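Local coordinates for putative uncharacterized protein (Streptococcus suis, PDB 4XZ7), which acts as a transglutaminase and contributes to the antiphagocytic properties of the bacterium, this chain being the piece that carries the transglutaminase-like domain, at residues N18-A21 and F22-L26; Q74-D78 and F79-L83; I356-S359 and N360-S363. All coordinates share one frame; numbering follows the deposited sequence.

Interaction 1 (N18-A21 and F22-L26); sequences NWEA and FSKKL
W19 and S23 meet one turn apart at the start of helix 19-29, a short-range contact within the first helical turns, where N18 serves as the N-cap. The helix follows strand 14-17 and packs beside helix 53-59 and strand 63-68 in the N-terminal part of the chain. At the cap, the amide of N18 turns back over the first turn: OD1 accepts from A21 N at 3.3 Å, and the bond is nearly straight, with an N-H...O angle of 169°. The carbonyl of the same residue begins the helical bonding, N18 O receiving F22 N at 2.9 Å, so side chain and main chain of one residue hold two successive turn amides. The series continues regularly from W19 O to S23 N, E20 O to K24 N and A21 O to K25 N.

On the side facing helix 53-59, the indole of W19 extends along its own helix. Its CG is anti to the backbone N (chi1 171°), which lays the six-membered ring alongside the next turn. S23 CB lies over one ring face, a CH-pi contact 3.8 Å from the centroid of that ring. At another corner of the ring, W19 CZ3 comes to the edge of the F22 ring, the two side chains crossing at about a right angle. F65 of strand 63-68 meets both aromatic rings and is stacked on F22, while L56 touches W19 and L26 from helix 53-59. On the exposed flank E20 and K24 run side by side in the same direction, but E20 OE1 and K24 NZ remain 4.5 Å apart, too far for a salt bridge. The far rim of the indole reaches the second turn, where W19 CH2 approaches L26 CD2 at 4.3 Å.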
# COMPACT_ATOMS: atom_id res chain seq x y z
N ASN B 18 -8.15 -0.39 31.95
CA ASN B 18 -8.73 0.13 30.72
C ASN B 18 -9.58 1.34 31.05
O ASN B 18 -9.72 1.70 32.22
CB ASN B 18 -9.56 -0.92 29.98
CG ASN B 18 -10.67 -1.51 30.84
OD1 ASN B 18 -11.03 -0.97 31.89
ND2 ASN B 18 -11.22 -2.63 30.38
N TRP B 19 -10.17 1.95 30.02
CA TRP B 19 -10.88 3.20 30.22
C TRP B 19 -12.01 3.09 31.24
O TRP B 19 -12.23 4.02 32.00
CB TRP B 19 -11.45 3.74 28.91
CG TRP B 19 -12.35 4.89 29.20
CD1 TRP B 19 -13.70 4.94 29.00
CD2 TRP B 19 -11.99 6.12 29.84
NE1 TRP B 19 -14.19 6.15 29.43
CE2 TRP B 19 -13.16 6.89 29.95
CE3 TRP B 19 -10.78 6.66 30.29
CZ2 TRP B 19 -13.17 8.17 30.51
CZ3 TRP B 19 -10.78 7.93 30.85
CH2 TRP B 19 -11.97 8.67 30.95
N GLU B 20 -12.71 1.96 31.28
CA GLU B 20 -13.86 1.81 32.18
C GLU B 20 -13.44 1.90 33.66
O GLU B 20 -13.92 2.77 34.44
CB GLU B 20 -14.54 0.47 31.88
CG GLU B 20 -15.80 0.16 32.68
CD GLU B 20 -16.41 -1.19 32.28
OE1 GLU B 20 -17.30 -1.68 33.02
OE2 GLU B 20 -16.00 -1.76 31.25
N ALA B 21 -12.52 1.02 34.04
CA ALA B 21 -11.97 0.99 35.39
C ALA B 21 -11.26 2.31 35.75
O ALA B 21 -11.50 2.91 36.83
CB ALA B 21 -11.00 -0.19 35.53
N PHE B 22 -10.41 2.77 34.84
CA PHE B 22 -9.66 4.00 35.07
C PHE B 22 -10.61 5.17 35.32
O PHE B 22 -10.43 5.92 36.27
CB PHE B 22 -8.74 4.34 33.91
CG PHE B 22 -7.79 5.47 34.21
CD1 PHE B 22 -6.65 5.25 34.97
CD2 PHE B 22 -8.05 6.75 33.74
CE1 PHE B 22 -5.77 6.29 35.25
CE2 PHE B 22 -7.17 7.80 34.02
CZ PHE B 22 -6.03 7.56 34.78
N SER B 23 -11.62 5.29 34.45
CA SER B 23 -12.65 6.31 34.57
C SER B 23 -13.28 6.28 35.95
O SER B 23 -13.46 7.35 36.56
CB SER B 23 -13.73 6.13 33.50
OG SER B 23 -14.51 7.30 33.35
N LYS B 24 -13.61 5.09 36.44
CA LYS B 24 -14.10 4.98 37.82
C LYS B 24 -13.16 5.65 38.82
O LYS B 24 -13.56 6.49 39.66
CB LYS B 24 -14.31 3.52 38.24
CG LYS B 24 -15.37 2.77 37.45
CD LYS B 24 -16.00 1.66 38.29
CE LYS B 24 -16.54 0.53 37.43
NZ LYS B 24 -15.43 -0.22 36.79
N LYS B 25 -11.88 5.27 38.75
CA LYS B 25 -10.91 5.84 39.68
C LYS B 25 -10.76 7.37 39.51
O LYS B 25 -10.53 8.11 40.47
CB LYS B 25 -9.55 5.16 39.51
CG LYS B 25 -9.55 3.67 39.85
CD LYS B 25 -8.44 3.36 40.84
CE LYS B 25 -8.31 1.87 41.09
NZ LYS B 25 -7.07 1.55 41.84
N LEU B 26 -10.93 7.82 38.27
CA LEU B 26 -10.76 9.22 37.94
C LEU B 26 -11.86 10.00 38.62
O LEU B 26 -11.62 11.05 39.22
CB LEU B 26 -10.81 9.41 36.42
CG LEU B 26 -10.01 10.56 35.83
CD1 LEU B 26 -8.60 10.55 36.37
CD2 LEU B 26 -10.01 10.44 34.33

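Interaction 2 (Q74-D78 and F79-L83); sequences QNIHD and FPHIL
Q74 and H81 pair as an antiparallel hydrogen-bonded couple in the hairpin of strands 74-76 and 79-86. Q74 N gives to H81 O at 2.9 Å, and H81 N returns a bond to Q74 O at 2.8 Å. Nearer the turn, I76 N donates almost straight to F79 O (N-H...O angle 174°), whereas F79 N to I76 O, at 3.0 Å, is the more bent bond.

F79 O is gripped twice. Besides I76 N it accepts from the imidazole, H81 ND1 lying 2.7 Å from F79 O; the two donors come from opposite faces of the carbonyl plane. H81 has CG anti to its carbonyl carbon (chi1 -75°), which sets the imidazole beside its backbone N with ND1 turned to F79 O. The acceptor lies in the ring plane, a bond that helps fix the ring's rotation and places a proton on ND1. I76 CB lies over one face of the imidazole, 3.7 Å from the centroid, in a CH-pi contact. H37 of the neighbouring strand 36-40 meets H81 edge-to-face and stacks on F79.

The amide end of Q74 is answered from outside the hairpin: N154 N donates to Q74 OE1, and N154 OD1 accepts from N75 N. Nearer the backbone of the Q74 side chain, CG rests on L83 CD2 at 3.9 Å. H77 and D78, both in the left-handed helical region, form a two-residue loop resembling a type I' turn, as in tight beta hairpins.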
# COMPACT_ATOMS: atom_id res chain seq x y z
N GLN B 74 -0.18 12.30 37.54
CA GLN B 74 1.11 12.84 37.95
C GLN B 74 1.08 14.37 37.87
O GLN B 74 0.69 14.95 36.86
CB GLN B 74 2.23 12.29 37.04
CG GLN B 74 2.29 10.76 37.01
CD GLN B 74 2.71 10.18 38.37
OE1 GLN B 74 3.66 10.66 39.00
NE2 GLN B 74 1.98 9.16 38.83
N ASN B 75 1.49 15.03 38.95
CA ASN B 75 1.45 16.47 39.01
C ASN B 75 2.68 16.96 38.28
O ASN B 75 3.80 16.79 38.76
CB ASN B 75 1.41 16.96 40.47
CG ASN B 75 1.36 18.48 40.60
OD1 ASN B 75 0.70 19.16 39.82
ND2 ASN B 75 2.09 19.01 41.59
N ILE B 76 2.52 17.51 37.08
CA ILE B 76 3.69 18.00 36.38
C ILE B 76 3.45 19.45 35.99
O ILE B 76 2.48 19.75 35.31
CB ILE B 76 4.02 17.13 35.16
CG1 ILE B 76 4.32 15.69 35.60
CG2 ILE B 76 5.23 17.70 34.42
CD1 ILE B 76 4.66 14.77 34.45
N HIS B 77 4.33 20.33 36.46
CA HIS B 77 4.16 21.78 36.37
C HIS B 77 2.74 22.16 36.73
O HIS B 77 2.05 22.84 35.97
CB HIS B 77 4.52 22.32 34.99
CG HIS B 77 5.98 22.31 34.71
ND1 HIS B 77 6.56 21.50 33.76
CD2 HIS B 77 7.00 23.01 35.27
CE1 HIS B 77 7.86 21.70 33.73
NE2 HIS B 77 8.15 22.62 34.64
N ASP B 78 2.33 21.68 37.89
CA ASP B 78 1.03 21.96 38.47
C ASP B 78 -0.12 21.66 37.51
O ASP B 78 -1.10 22.38 37.47
CB ASP B 78 0.98 23.40 38.98
CG ASP B 78 1.69 23.56 40.31
OD1 ASP B 78 2.40 24.58 40.49
OD2 ASP B 78 1.55 22.67 41.18
N PHE B 79 0.02 20.60 36.73
CA PHE B 79 -1.12 20.14 35.94
C PHE B 79 -1.18 18.61 35.91
O PHE B 79 -0.15 17.93 35.79
CB PHE B 79 -1.06 20.71 34.53
CG PHE B 79 -2.43 20.89 33.91
CD1 PHE B 79 -3.20 22.01 34.19
CD2 PHE B 79 -2.95 19.92 33.07
CE1 PHE B 79 -4.47 22.15 33.63
CE2 PHE B 79 -4.22 20.06 32.50
CZ PHE B 79 -4.97 21.18 32.79
N PRO B 80 -2.39 18.07 36.07
CA PRO B 80 -2.49 16.61 36.16
C PRO B 80 -2.22 15.95 34.81
O PRO B 80 -2.77 16.32 33.75
CB PRO B 80 -3.93 16.37 36.65
CG PRO B 80 -4.65 17.69 36.54
CD PRO B 80 -3.62 18.77 36.49
N HIS B 81 -1.33 14.96 34.86
CA HIS B 81 -0.95 14.20 33.68
C HIS B 81 -1.40 12.75 33.84
O HIS B 81 -1.12 12.11 34.85
CB HIS B 81 0.56 14.26 33.45
CG HIS B 81 1.05 15.56 32.90
ND1 HIS B 81 0.87 16.76 33.55
CD2 HIS B 81 1.72 15.85 31.76
CE1 HIS B 81 1.41 17.74 32.83
NE2 HIS B 81 1.93 17.21 31.74
N ILE B 82 -2.09 12.24 32.83
CA ILE B 82 -2.44 10.83 32.78
C ILE B 82 -1.41 10.08 31.96
O ILE B 82 -1.01 10.55 30.91
CB ILE B 82 -3.85 10.64 32.21
CG1 ILE B 82 -4.87 11.27 33.16
CG2 ILE B 82 -4.13 9.14 31.97
CD1 ILE B 82 -6.26 11.42 32.60
N LEU B 83 -0.95 8.93 32.46
CA LEU B 83 0.01 8.11 31.73
C LEU B 83 -0.69 6.97 31.03
O LEU B 83 -1.43 6.23 31.67
CB LEU B 83 1.07 7.54 32.67
CG LEU B 83 2.32 8.32 33.07
CD1 LEU B 83 2.09 9.80 33.10
CD2 LEU B 83 2.74 7.84 34.45

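Interaction 3 (I356-S359 and N360-S363); sequences IIDS and NYES
D358 reaches over the backbone of N360 and Y361 as the N-cap of helix 359-365, where strand 354-357 of the C-terminal five-stranded sheet passes into the helix. With CG beside the carbonyl carbon, away from the backbone N (chi1 172°), the carboxylate comes beside the first turn: OD1 accepts weakly from N360 N at 3.3 Å and from Y361 N at 3.4 Å. Its other oxygen, OD2, lies 3.1 Å from Y361 CB. The main chain adds a firmer link, E362 N to D358 O at 3.0 Å.

I357 holds CG1 in the crowded position between the backbone N and the carbonyl carbon (chi1 78°). Its CD1 thereby meets the carboxylate of E362, the two side chains crossing at about a right angle; E362 OE2 lies 3.6 Å from I357 CB. That buried carboxylate is satisfied by R299, in a salt bridge, and by the hydroxyl of Y283, which also bonds D358 N. The Y361 ring meets Y283 edge-to-face and packs on L137 of the second subunit. One turn on, S363 turns its hydroxyl back along the helix, and S359 O accepts both S363 N at 2.9 Å and S363 OG at 3.2 Å, from opposite faces of its plane.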
# COMPACT_ATOMS: atom_id res chain seq x y z
N ILE B 356 -11.79 7.93 -27.93
CA ILE B 356 -12.51 6.71 -28.26
C ILE B 356 -13.93 6.77 -27.70
O ILE B 356 -14.15 6.61 -26.51
CB ILE B 356 -11.77 5.46 -27.72
CG1 ILE B 356 -10.36 5.40 -28.33
CG2 ILE B 356 -12.57 4.20 -28.02
CD1 ILE B 356 -9.50 4.23 -27.87
N ILE B 357 -14.91 7.01 -28.57
CA ILE B 357 -16.28 7.19 -28.11
C ILE B 357 -17.13 5.95 -28.39
O ILE B 357 -16.72 5.07 -29.14
CB ILE B 357 -16.93 8.42 -28.77
CG1 ILE B 357 -17.36 8.10 -30.20
CG2 ILE B 357 -15.96 9.61 -28.78
CD1 ILE B 357 -18.25 9.18 -30.82
N ASP B 358 -18.31 5.89 -27.80
CA ASP B 358 -19.24 4.79 -28.04
C ASP B 358 -20.60 5.35 -28.48
O ASP B 358 -21.42 5.78 -27.66
CB ASP B 358 -19.36 3.91 -26.78
CG ASP B 358 -20.46 2.84 -26.89
OD1 ASP B 358 -20.94 2.53 -28.00
OD2 ASP B 358 -20.84 2.30 -25.83
N SER B 359 -20.83 5.33 -29.79
CA SER B 359 -21.98 6.01 -30.36
C SER B 359 -23.31 5.38 -29.96
O SER B 359 -24.33 6.06 -29.87
CB SER B 359 -21.87 6.05 -31.88
OG SER B 359 -20.59 6.53 -32.28
N ASN B 360 -23.30 4.07 -29.72
CA ASN B 360 -24.50 3.38 -29.30
C ASN B 360 -24.89 3.88 -27.92
O ASN B 360 -26.06 4.21 -27.66
CB ASN B 360 -24.29 1.87 -29.29
CG ASN B 360 -23.85 1.34 -30.65
OD1 ASN B 360 -24.41 1.71 -31.68
ND2 ASN B 360 -22.84 0.49 -30.65
N TYR B 361 -23.90 3.96 -27.04
CA TYR B 361 -24.14 4.48 -25.71
C TYR B 361 -24.63 5.92 -25.77
O TYR B 361 -25.50 6.33 -25.01
CB TYR B 361 -22.88 4.41 -24.84
CG TYR B 361 -23.16 5.09 -23.52
CD1 TYR B 361 -23.85 4.44 -22.51
CD2 TYR B 361 -22.79 6.42 -23.33
CE1 TYR B 361 -24.15 5.10 -21.32
CE2 TYR B 361 -23.08 7.06 -22.15
CZ TYR B 361 -23.75 6.40 -21.16
OH TYR B 361 -24.01 7.09 -20.01
N GLU B 362 -24.04 6.72 -26.66
CA GLU B 362 -24.43 8.11 -26.76
C GLU B 362 -25.89 8.21 -27.20
O GLU B 362 -26.69 8.92 -26.57
CB GLU B 362 -23.49 8.86 -27.71
CG GLU B 362 -22.22 9.35 -26.99
CD GLU B 362 -21.13 9.87 -27.93
OE1 GLU B 362 -21.43 10.33 -29.07
OE2 GLU B 362 -19.96 9.82 -27.52
N SER B 363 -26.26 7.46 -28.25
CA SER B 363 -27.64 7.45 -28.74
C SER B 363 -28.59 7.03 -27.63
O SER B 363 -29.67 7.58 -27.49
CB SER B 363 -27.80 6.54 -29.95
OG SER B 363 -27.09 7.08 -31.06

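Interactions 1 and 2 belong to one layered unit in the N-terminal part of the chain: helix 19-29 lies against the sheet that contains the hairpin of strands 74-76 and 79-86. Their centres are about 17 Å apart, and they touch through I82, whose CG2 lies 3.7 Å from F22 CZ. F65 joins them too, meeting W19 and F22 as well as I82. Interaction 3 stands on the opposite side of the chain's centre, its centre about 64 Å from that of interaction 1 and about 68 Å from that of interaction 2. It adjoins strands 282-288 and 294-302 of the transglutaminase-like region through Y283 and R299, and reaches the second subunit through Y361.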